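PDB 1HDF: spherulin-3A from Physarum polycephalum, which serves as a structural protein of the beta/gamma-crystallin family and binds calcium ions in its paired Greek-key motifs. Local coordinates for residues V46-K51 and L87-S92. Sequence-based numbering, arbitrary orientation.
Sequences VVSSVK and LNDAIS. With CA (calcium ion), chain C; CA (calcium ion), chain D.
Ser48 and Asp89 reach the same calcium ion from the two segments: Ser48 OG sits 2.3 Å from the metal, as does Asp89 OD1, and Val46 O adds a backbone ligand at 2.2 Å. With chi1 at -58°, Asp89 CG is anti to its carbonyl carbon, and the carboxylate meets the ion through OD1 alone. The tight part of the contact lies behind the metal. There Asn88 ND2 donates to Ser48 OG at 2.8 Å, with the hydroxyl nearly in the amide plane, and makes a weak second bond to Val47 O. That carbonyl is gripped further by Asp89 N at 3.0 Å and by a water, which also donates to Leu87 O and accepts from Ala90 N. Putting an alanine at Asn88 is likely to leave Ser48 OG without its amide donor and Val47 O without the weak second bond. On the apolar flank the fit is looser, Val47 CG1 meeting Ile91 CD1 at 4.3 Å, with Leu82 touching both side chains. The ion's other side is wet: two waters bind it, and Lys19 O completes the shell. Beyond Asp89 lies the other calcium, held by Ala90 O and Ser92 OG with Asp45 OD1 and Lys62 O, a pairing characteristic of calcium-binding beta/gamma-crystallin domains. With one carboxylate among neutral oxygens at the first ion, calcium probably offsets the charge of Asp89 and ties the two Greek keys together.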
ATOM      1  N   VAL A  46      23.226   8.364  -7.424  1.00 14.67           N
ATOM      2  CA  VAL A  46      24.491   7.627  -7.299  1.00 14.64           C
ATOM      3  C   VAL A  46      24.445   6.196  -7.830  1.00 14.59           C
ATOM      4  O   VAL A  46      25.482   5.554  -7.962  1.00 14.10           O
ATOM      5  CB  VAL A  46      24.994   7.558  -5.830  1.00 15.28           C
ATOM      6  CG1 VAL A  46      25.048   8.971  -5.229  1.00 13.90           C
ATOM      7  CG2 VAL A  46      24.114   6.622  -5.011  1.00 12.85           C
ATOM      8  N   VAL A  47      23.249   5.703  -8.137  1.00 13.94           N
ATOM      9  CA  VAL A  47      23.084   4.336  -8.629  1.00 12.88           C
ATOM     10  C   VAL A  47      23.754   4.098  -9.986  1.00 12.97           C
ATOM     11  O   VAL A  47      23.576   4.871 -10.921  1.00 13.49           O
ATOM     12  CB  VAL A  47      21.581   3.962  -8.714  1.00 11.92           C
ATOM     13  CG1 VAL A  47      21.411   2.546  -9.246  1.00  9.59           C
ATOM     14  CG2 VAL A  47      20.952   4.074  -7.336  1.00  9.49           C
ATOM     15  N   SER A  48      24.517   3.015 -10.085  1.00 12.81           N
ATOM     16  CA  SER A  48      25.215   2.698 -11.320  1.00 12.67           C
ATOM     17  C   SER A  48      24.900   1.322 -11.903  1.00 12.36           C
ATOM     18  O   SER A  48      25.097   1.109 -13.094  1.00 11.65           O
ATOM     19  CB  SER A  48      26.718   2.848 -11.104  1.00 13.06           C
ATOM     20  OG  SER A  48      27.019   4.194 -10.767  1.00 13.72           O
ATOM     21  N   SER A  49      24.431   0.396 -11.065  1.00 11.93           N
ATOM     22  CA  SER A  49      24.065  -0.953 -11.510  1.00 11.63           C
ATOM     23  C   SER A  49      22.798  -1.424 -10.786  1.00 11.55           C
ATOM     24  O   SER A  49      22.506  -0.984  -9.673  1.00 12.59           O
ATOM     25  CB  SER A  49      25.213  -1.947 -11.275  1.00 11.02           C
ATOM     26  OG  SER A  49      25.506  -2.099  -9.899  1.00 12.15           O
ATOM     27  N   VAL A  50      22.048  -2.326 -11.418  1.00 11.53           N
ATOM     28  CA  VAL A  50      20.793  -2.804 -10.840  1.00  9.22           C
ATOM     29  C   VAL A  50      20.498  -4.291 -11.063  1.00  9.42           C
ATOM     30  O   VAL A  50      20.951  -4.888 -12.033  1.00  9.21           O
ATOM     31  CB  VAL A  50      19.594  -2.001 -11.419  1.00  8.44           C
ATOM     32  CG1 VAL A  50      18.292  -2.409 -10.730  1.00  7.39           C
ATOM     33  CG2 VAL A  50      19.844  -0.513 -11.272  1.00  8.73           C
ATOM     34  N   LYS A  51      19.719  -4.869 -10.151  1.00  8.52           N
ATOM     35  CA  LYS A  51      19.295  -6.257 -10.236  1.00  8.23           C
ATOM     36  C   LYS A  51      17.812  -6.306  -9.883  1.00  8.50           C
ATOM     37  O   LYS A  51      17.398  -5.786  -8.845  1.00 10.73           O
ATOM     38  CB  LYS A  51      20.075  -7.132  -9.256  1.00  7.76           C
ATOM     39  CG  LYS A  51      21.495  -7.449  -9.664  1.00  7.31           C
ATOM     40  CD  LYS A  51      22.128  -8.374  -8.643  1.00  6.03           C
ATOM     41  CE  LYS A  51      23.441  -8.971  -9.147  1.00  6.40           C
ATOM     42  NZ  LYS A  51      24.064  -9.868  -8.120  1.00  5.10           N
ATOM     43  N   LEU A  87      21.224   6.519 -17.740  1.00 16.25           N
ATOM     44  CA  LEU A  87      20.740   6.810 -16.398  1.00 16.65           C
ATOM     45  C   LEU A  87      21.735   6.580 -15.269  1.00 16.86           C
ATOM     46  O   LEU A  87      21.342   6.231 -14.154  1.00 18.48           O
ATOM     47  CB  LEU A  87      19.462   6.011 -16.129  1.00 16.77           C
ATOM     48  CG  LEU A  87      18.233   6.478 -16.911  1.00 17.54           C
ATOM     49  CD1 LEU A  87      17.059   5.531 -16.672  1.00 15.58           C
ATOM     50  CD2 LEU A  87      17.881   7.889 -16.486  1.00 16.40           C
ATOM     51  N   ASN A  88      23.019   6.776 -15.543  1.00 15.81           N
ATOM     52  CA  ASN A  88      24.030   6.591 -14.505  1.00 14.76           C
ATOM     53  C   ASN A  88      23.983   7.794 -13.560  1.00 14.25           C
ATOM     54  O   ASN A  88      23.813   8.932 -14.004  1.00 14.61           O
ATOM     55  CB  ASN A  88      25.418   6.474 -15.135  1.00 14.26           C
ATOM     56  CG  ASN A  88      26.489   6.069 -14.130  1.00 16.28           C
ATOM     57  OD1 ASN A  88      27.646   6.465 -14.253  1.00 15.50           O
ATOM     58  ND2 ASN A  88      26.108   5.270 -13.141  1.00 15.14           N
ATOM     59  N   ASP A  89      24.123   7.539 -12.261  1.00 14.35           N
ATOM     60  CA  ASP A  89      24.090   8.600 -11.249  1.00 14.82           C
ATOM     61  C   ASP A  89      23.003   9.636 -11.524  1.00 14.52           C
ATOM     62  O   ASP A  89      23.281  10.834 -11.529  1.00 14.24           O
ATOM     63  CB  ASP A  89      25.441   9.327 -11.178  1.00 13.54           C
ATOM     64  CG  ASP A  89      26.590   8.397 -10.854  1.00 13.81           C
ATOM     65  OD1 ASP A  89      26.375   7.417 -10.110  1.00 11.88           O
ATOM     66  OD2 ASP A  89      27.712   8.659 -11.334  1.00 12.23           O
ATOM     67  N   ALA A  90      21.770   9.192 -11.741  1.00 14.74           N
ATOM     68  CA  ALA A  90      20.701  10.142 -12.035  1.00 15.23           C
ATOM     69  C   ALA A  90      19.307   9.730 -11.591  1.00 15.97           C
ATOM     70  O   ALA A  90      18.379  10.539 -11.650  1.00 16.24           O
ATOM     71  CB  ALA A  90      20.690  10.448 -13.525  1.00 15.19           C
ATOM     72  N   ILE A  91      19.150   8.484 -11.155  1.00 16.42           N
ATOM     73  CA  ILE A  91      17.842   8.005 -10.726  1.00 16.78           C
ATOM     74  C   ILE A  91      17.417   8.707  -9.447  1.00 17.49           C
ATOM     75  O   ILE A  91      18.204   8.834  -8.505  1.00 17.92           O
ATOM     76  CB  ILE A  91      17.859   6.479 -10.506  1.00 17.62           C
ATOM     77  CG1 ILE A  91      18.197   5.780 -11.829  1.00 18.08           C
ATOM     78  CG2 ILE A  91      16.499   6.004 -10.002  1.00 18.23           C
ATOM     79  CD1 ILE A  91      18.357   4.288 -11.710  1.00 16.70           C
ATOM     80  N   SER A  92      16.172   9.170  -9.415  1.00 17.69           N
ATOM     81  CA  SER A  92      15.673   9.880  -8.248  1.00 16.71           C
ATOM     82  C   SER A  92      14.344   9.359  -7.714  1.00 16.89           C
ATOM     83  O   SER A  92      13.815   9.889  -6.741  1.00 16.18           O
ATOM     84  CB  SER A  92      15.568  11.370  -8.562  1.00 17.39           C
ATOM     85  OG  SER A  92      16.830  11.898  -8.950  1.00 16.29           O
TER
HETATM   86 CA    CA C1101      27.422   5.659  -9.060  1.00 17.92          CA
HETATM   87 CA    CA D1102      18.099  12.801 -10.737  1.00 24.82          CA
HETATM   88  O   HOH W   1      21.304   6.263 -11.593  1.00 12.98           O
HETATM   89  O   HOH W   2      29.695   6.054 -10.330  1.00 26.58           O
HETATM   90  O   HOH W   3      28.247   7.372  -7.456  1.00  8.99           O
HETATM   91  O   HOH W   4      16.680  15.113 -11.093  1.00 27.04           O
HETATM   92  O   HOH W   5      18.371  14.930  -9.208  1.00  3.17           O
HETATM   93  O   HOH W   6      19.597  13.948 -12.779  1.00 21.03           O